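Local coordinates for secreted effector protein SifA (Salmonella typhimurium, PDB 3CXB), which is secreted into host cells, where it interacts with host PLEKHM2 and is required for endosomal tubulation and formation of Salmonella-induced filaments during intracellular replication, at residues A[107-112]-A[122-127]; A[209-214]-A[230-235]. One frame throughout, in Å; residues are numbered along the deposited sequence.

Interaction 1. Residues A[107-112]-A[122-127]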
loop_
_atom_site.group_PDB
_atom_site.type_symbol
_atom_site.label_atom_id
_atom_site.label_comp_id
_atom_site.label_asym_id
_atom_site.label_seq_id
_atom_site.Cartn_x
_atom_site.Cartn_y
_atom_site.Cartn_z
ATOM N N ASN A 107 -10.547 27.599 0.612
ATOM C CA ASN A 107 -10.901 26.566 1.587
ATOM C C ASN A 107 -10.698 25.118 1.104
ATOM O O ASN A 107 -10.071 24.864 0.067
ATOM C CB ASN A 107 -12.354 26.755 2.067
ATOM C CG ASN A 107 -12.571 28.077 2.806
ATOM O OD1 ASN A 107 -11.956 28.339 3.845
ATOM N ND2 ASN A 107 -13.456 28.909 2.274
ATOM N N GLU A 108 -11.238 24.174 1.868
ATOM C CA GLU A 108 -11.102 22.758 1.560
ATOM C C GLU A 108 -12.413 22.062 1.228
ATOM O O GLU A 108 -13.370 22.112 1.998
ATOM C CB GLU A 108 -10.451 22.040 2.733
ATOM C CG GLU A 108 -9.108 22.612 3.141
ATOM C CD GLU A 108 -8.535 21.915 4.351
ATOM O OE1 GLU A 108 -7.340 22.119 4.640
ATOM O OE2 GLU A 108 -9.281 21.166 5.019
ATOM N N LEU A 109 -12.437 21.396 0.077
ATOM C CA LEU A 109 -13.606 20.662 -0.393
ATOM C C LEU A 109 -13.716 19.283 0.280
ATOM O O LEU A 109 -14.816 18.817 0.622
ATOM C CB LEU A 109 -13.525 20.496 -1.911
ATOM C CG LEU A 109 -13.680 21.772 -2.751
ATOM C CD1 LEU A 109 -13.573 21.411 -4.205
ATOM C CD2 LEU A 109 -15.031 22.455 -2.472
ATOM N N LEU A 110 -12.566 18.647 0.471
ATOM C CA LEU A 110 -12.491 17.335 1.097
ATOM C C LEU A 110 -11.173 17.271 1.836
ATOM O O LEU A 110 -10.122 17.558 1.278
ATOM C CB LEU A 110 -12.555 16.241 0.028
ATOM C CG LEU A 110 -12.528 14.768 0.448
ATOM C CD1 LEU A 110 -13.835 14.422 1.142
ATOM C CD2 LEU A 110 -12.326 13.883 -0.766
ATOM N N ARG A 111 -11.230 16.896 3.100
ATOM C CA ARG A 111 -10.029 16.830 3.913
ATOM C C ARG A 111 -9.883 15.447 4.528
ATOM O O ARG A 111 -10.818 14.929 5.119
ATOM C CB ARG A 111 -10.132 17.874 5.022
ATOM C CG ARG A 111 -8.920 17.981 5.929
ATOM C CD ARG A 111 -9.204 18.947 7.082
ATOM N NE ARG A 111 -8.121 18.944 8.062
ATOM C CZ ARG A 111 -6.904 19.423 7.824
ATOM N NH1 ARG A 111 -5.970 19.372 8.767
ATOM N NH2 ARG A 111 -6.633 19.973 6.649
ATOM N N ILE A 112 -8.709 14.847 4.393
ATOM C CA ILE A 112 -8.451 13.529 4.961
ATOM C C ILE A 112 -7.202 13.643 5.801
ATOM O O ILE A 112 -6.140 14.013 5.290
ATOM C CB ILE A 112 -8.162 12.471 3.880
ATOM C CG1 ILE A 112 -9.435 12.131 3.097
ATOM C CG2 ILE A 112 -7.607 11.221 4.527
ATOM C CD1 ILE A 112 -9.175 11.246 1.858
ATOM N N GLU A 122 -13.287 15.025 6.222
ATOM C CA GLU A 122 -14.257 16.122 6.252
ATOM C C GLU A 122 -14.778 16.410 4.840
ATOM O O GLU A 122 -14.052 16.276 3.855
ATOM C CB GLU A 122 -13.631 17.377 6.852
ATOM C CG GLU A 122 -13.305 17.245 8.324
ATOM C CD GLU A 122 -12.559 18.441 8.861
ATOM O OE1 GLU A 122 -13.116 19.567 8.850
ATOM O OE2 GLU A 122 -11.402 18.251 9.294
ATOM N N VAL A 123 -16.046 16.784 4.740
ATOM C CA VAL A 123 -16.653 17.068 3.453
ATOM C C VAL A 123 -17.268 18.440 3.523
ATOM O O VAL A 123 -18.298 18.626 4.174
ATOM C CB VAL A 123 -17.771 16.077 3.116
ATOM C CG1 VAL A 123 -18.430 16.490 1.813
ATOM C CG2 VAL A 123 -17.214 14.664 3.007
ATOM N N MET A 124 -16.633 19.392 2.842
ATOM C CA MET A 124 -17.087 20.782 2.820
ATOM C C MET A 124 -16.922 21.391 4.199
ATOM O O MET A 124 -17.570 22.378 4.533
ATOM C CB MET A 124 -18.560 20.874 2.390
ATOM C CG MET A 124 -18.874 20.295 0.996
ATOM S SD MET A 124 -17.756 20.881 -0.307
ATOM C CE MET A 124 -17.987 22.673 -0.121
ATOM N N GLY A 125 -16.050 20.783 4.998
ATOM C CA GLY A 125 -15.788 21.265 6.341
ATOM C C GLY A 125 -16.508 20.446 7.390
ATOM O O GLY A 125 -16.308 20.674 8.573
ATOM N N ASN A 126 -17.336 19.494 6.968
ATOM C CA ASN A 126 -18.094 18.651 7.901
ATOM C C ASN A 126 -17.350 17.368 8.261
ATOM O O ASN A 126 -16.847 16.668 7.390
ATOM C CB ASN A 126 -19.437 18.306 7.277
ATOM C CG ASN A 126 -20.177 19.535 6.823
ATOM O OD1 ASN A 126 -20.626 20.333 7.646
ATOM N ND2 ASN A 126 -20.285 19.716 5.507
ATOM N N LEU A 127 -17.278 17.044 9.544
ATOM C CA LEU A 127 -16.561 15.840 9.941
ATOM C C LEU A 127 -17.442 14.678 9.567
ATOM O O LEU A 127 -18.547 14.569 10.081
ATOM C CB LEU A 127 -16.305 15.869 11.439
ATOM C CG LEU A 127 -15.847 14.585 12.113
ATOM C CD1 LEU A 127 -14.586 14.071 11.465
ATOM C CD2 LEU A 127 -15.636 14.858 13.593
HETATM O O HOH W 1 -13.842 19.524 3.951
#
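Arg111 and Glu122 face each other as a hydrogen-bonded pair of the antiparallel hairpin formed by strands 108-114 and 118-123. This hairpin belongs to the five-stranded antiparallel sheet. Two backbone bonds close the pair. Glu122 N donates to Arg111 O at 2.7 Å, and Arg111 N donates to Glu122 O at 3.0 Å. Further along, Met124 N reaches Leu109 O at 2.9 Å, with the donor 45° out of the carbonyl plane. Leu109 and Leu110 together face Ile100 on the next strand, which makes a classic beta bulge.

Charge pairing runs along the sheet face that carries Arg111 and Glu122. With CG anti to the backbone N (chi1 -177°) and the chain extended on to NE, Arg111 runs beside Glu122. NE and Glu122 OE2 form a long salt bridge at 3.6 Å, with OE2 at the guanidinium edge, near its plane. The two flat groups are turned 75° apart. Arg111 NH2 also pairs with Glu108 OE1 at 3.0 Å, and Glu108 OE1 forms a second salt bridge with Arg99. In this network Arg111 probably eases the repulsion between the two carboxylates.

Leu110 CD1 meets Val123 CG2 on the opposite face, which helix 42-54 covers through Leu54. The Met124 chain bends at chi2 and chi3, bringing CE to 3.8 Å from Leu109 CD2. Both residues touch Lys33 of helix 25-34.

A type I' turn, Val123 to Asn126, joins strand 118-123 to strand 126-132, with positive phi at Met124 and Gly125. One water accepts from Gly125 N at 2.7 Å and donates to Glu108 O.

Interaction 2. Residues A[209-214]-A[230-235]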
loop_
_atom_site.group_PDB
_atom_site.type_symbol
_atom_site.label_atom_id
_atom_site.label_comp_id
_atom_site.label_asym_id
_atom_site.label_seq_id
_atom_site.Cartn_x
_atom_site.Cartn_y
_atom_site.Cartn_z
ATOM N N LYS A 209 5.627 -13.879 -3.784
ATOM C CA LYS A 209 4.514 -13.790 -2.850
ATOM C C LYS A 209 3.558 -14.949 -3.133
ATOM O O LYS A 209 3.045 -15.605 -2.219
ATOM C CB LYS A 209 3.781 -12.462 -3.038
ATOM C CG LYS A 209 3.366 -11.778 -1.757
ATOM C CD LYS A 209 4.561 -11.513 -0.879
ATOM C CE LYS A 209 4.237 -10.475 0.188
ATOM N NZ LYS A 209 5.270 -10.455 1.270
ATOM N N ILE A 210 3.336 -15.212 -4.412
ATOM C CA ILE A 210 2.446 -16.292 -4.800
ATOM C C ILE A 210 3.005 -17.616 -4.319
ATOM O O ILE A 210 2.251 -18.503 -3.924
ATOM C CB ILE A 210 2.218 -16.333 -6.330
ATOM C CG1 ILE A 210 1.459 -15.072 -6.768
ATOM C CG2 ILE A 210 1.388 -17.552 -6.681
ATOM C CD1 ILE A 210 1.460 -14.812 -8.237
ATOM N N GLN A 211 4.326 -17.752 -4.339
ATOM C CA GLN A 211 4.945 -18.991 -3.869
ATOM C C GLN A 211 4.829 -19.175 -2.350
ATOM O O GLN A 211 4.559 -20.276 -1.876
ATOM C CB GLN A 211 6.416 -19.051 -4.286
ATOM C CG GLN A 211 6.637 -19.830 -5.571
ATOM C CD GLN A 211 6.098 -21.259 -5.487
ATOM O OE1 GLN A 211 6.472 -22.025 -4.596
ATOM N NE2 GLN A 211 5.217 -21.618 -6.413
ATOM N N SER A 212 5.043 -18.100 -1.590
ATOM C CA SER A 212 4.924 -18.176 -0.138
ATOM C C SER A 212 3.510 -18.657 0.177
ATOM O O SER A 212 3.327 -19.651 0.886
ATOM C CB SER A 212 5.171 -16.811 0.485
ATOM O OG SER A 212 6.355 -16.254 -0.048
ATOM N N GLY A 213 2.511 -17.966 -0.365
ATOM C CA GLY A 213 1.143 -18.376 -0.123
ATOM C C GLY A 213 0.923 -19.867 -0.356
ATOM O O GLY A 213 0.240 -20.537 0.417
ATOM N N ILE A 214 1.509 -20.398 -1.424
ATOM C CA ILE A 214 1.343 -21.806 -1.740
ATOM C C ILE A 214 1.946 -22.661 -0.645
ATOM O O ILE A 214 1.251 -23.440 0.002
ATOM C CB ILE A 214 2.026 -22.180 -3.083
ATOM C CG1 ILE A 214 1.471 -21.308 -4.210
ATOM C CG2 ILE A 214 1.773 -23.658 -3.416
ATOM C CD1 ILE A 214 -0.031 -21.444 -4.385
ATOM N N THR A 230 -0.768 -29.913 -8.069
ATOM C CA THR A 230 -1.724 -28.852 -7.766
ATOM C C THR A 230 -0.940 -27.638 -7.297
ATOM O O THR A 230 -1.260 -26.499 -7.643
ATOM C CB THR A 230 -2.686 -29.223 -6.623
ATOM O OG1 THR A 230 -3.163 -30.563 -6.795
ATOM C CG2 THR A 230 -3.876 -28.257 -6.614
ATOM N N GLN A 231 0.102 -27.879 -6.520
ATOM C CA GLN A 231 0.894 -26.774 -6.033
ATOM C C GLN A 231 1.432 -25.964 -7.185
ATOM O O GLN A 231 1.460 -24.735 -7.119
ATOM C CB GLN A 231 2.038 -27.272 -5.157
ATOM C CG GLN A 231 1.549 -27.783 -3.812
ATOM C CD GLN A 231 2.657 -28.331 -2.957
ATOM O OE1 GLN A 231 3.651 -27.647 -2.698
ATOM N NE2 GLN A 231 2.493 -29.573 -2.502
ATOM N N GLN A 232 1.847 -26.641 -8.252
ATOM C CA GLN A 232 2.387 -25.920 -9.396
ATOM C C GLN A 232 1.262 -25.339 -10.244
ATOM O O GLN A 232 1.398 -24.255 -10.818
ATOM C CB GLN A 232 3.285 -26.825 -10.243
ATOM C CG GLN A 232 4.172 -26.041 -11.209
ATOM C CD GLN A 232 5.119 -25.085 -10.492
ATOM O OE1 GLN A 232 4.739 -24.428 -9.522
ATOM N NE2 GLN A 232 6.354 -24.996 -10.975
ATOM N N ASN A 233 0.148 -26.055 -10.313
ATOM C CA ASN A 233 -0.980 -25.569 -11.077
ATOM C C ASN A 233 -1.457 -24.249 -10.472
ATOM O O ASN A 233 -1.720 -23.290 -11.194
ATOM C CB ASN A 233 -2.101 -26.613 -11.087
ATOM C CG ASN A 233 -1.893 -27.692 -12.157
ATOM O OD1 ASN A 233 -0.787 -28.218 -12.332
ATOM N ND2 ASN A 233 -2.964 -28.023 -12.875
ATOM N N ALA A 234 -1.535 -24.184 -9.147
ATOM C CA ALA A 234 -1.975 -22.959 -8.490
ATOM C C ALA A 234 -1.007 -21.829 -8.816
ATOM O O ALA A 234 -1.420 -20.734 -9.216
ATOM C CB ALA A 234 -2.063 -23.164 -6.961
ATOM N N PHE A 235 0.286 -22.091 -8.643
ATOM C CA PHE A 235 1.292 -21.079 -8.939
ATOM C C PHE A 235 1.201 -20.523 -10.367
ATOM O O PHE A 235 1.330 -19.318 -10.577
ATOM C CB PHE A 235 2.699 -21.616 -8.772
ATOM C CG PHE A 235 3.745 -20.633 -9.201
ATOM C CD1 PHE A 235 4.152 -19.617 -8.338
ATOM C CD2 PHE A 235 4.299 -20.695 -10.483
ATOM C CE1 PHE A 235 5.104 -18.682 -8.737
ATOM C CE2 PHE A 235 5.258 -19.753 -10.892
ATOM C CZ PHE A 235 5.659 -18.749 -10.018
HETATM O O HOH W 2 4.134 -24.644 -6.551
#
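The side chains of Gln211 and Phe235 cross at about a right angle. The CB of Gln211 points neither at the partner helix nor away from it. CG then packs 3.7 Å from Phe235 CE1. The chain bends here (chi2 -57°) and swings the amide over to the ring. CD lies 3.8 Å from Phe235 CD1. NE2 lies near Phe235 CD1 and CG, in an oblique approach, with the amide and ring planes 58° apart. At the tip, NE2 donates to a water at 3.2 Å. That water donates in turn to Gln232 OE1 at 3.0 Å and, weakly, to Gln231 O, bridging Gln211 to the other helix.

Helices 197-220 and 228-241 form a helical hairpin here. Their short segments run roughly antiparallel, with 147° between their directions and axes 10.0 Å apart. Apolar side chains, mostly buried, meet between them. Ile210 CG2 meets Phe235 CD1 at 3.8 Å, and Ile210 also touches Ile310 of helix 307-324. One turn on, Ile214 divides its branches. CD1 packs on Ala234 CB at 3.7 Å, while CG2 lies against Gln231 CB. Gln231 NE2 hydrogen-bonds to Ile226 O, just before the start of its helix.

Overall arrangement
Interaction 1 and interaction 2 lie on opposite sides of the chain's centre. Their centres are 44 Å apart, and their nearest atoms are about 25 Å apart, so they do not touch. They follow in series along the chain. Interaction 1 belongs to the five-stranded sheet, with helices 25-34 and 42-54 packed near it. Interaction 2 belongs to the helices of the later half. The three-stranded sheet of 145-153, 158-167 and 174-177 comes between them in sequence. Both the N- and C-terminal domains are needed for tubule formation. The region that interacts with host PLEKHM2, residues 1-330, spans almost the whole chain and does not by itself place either contact at that interface.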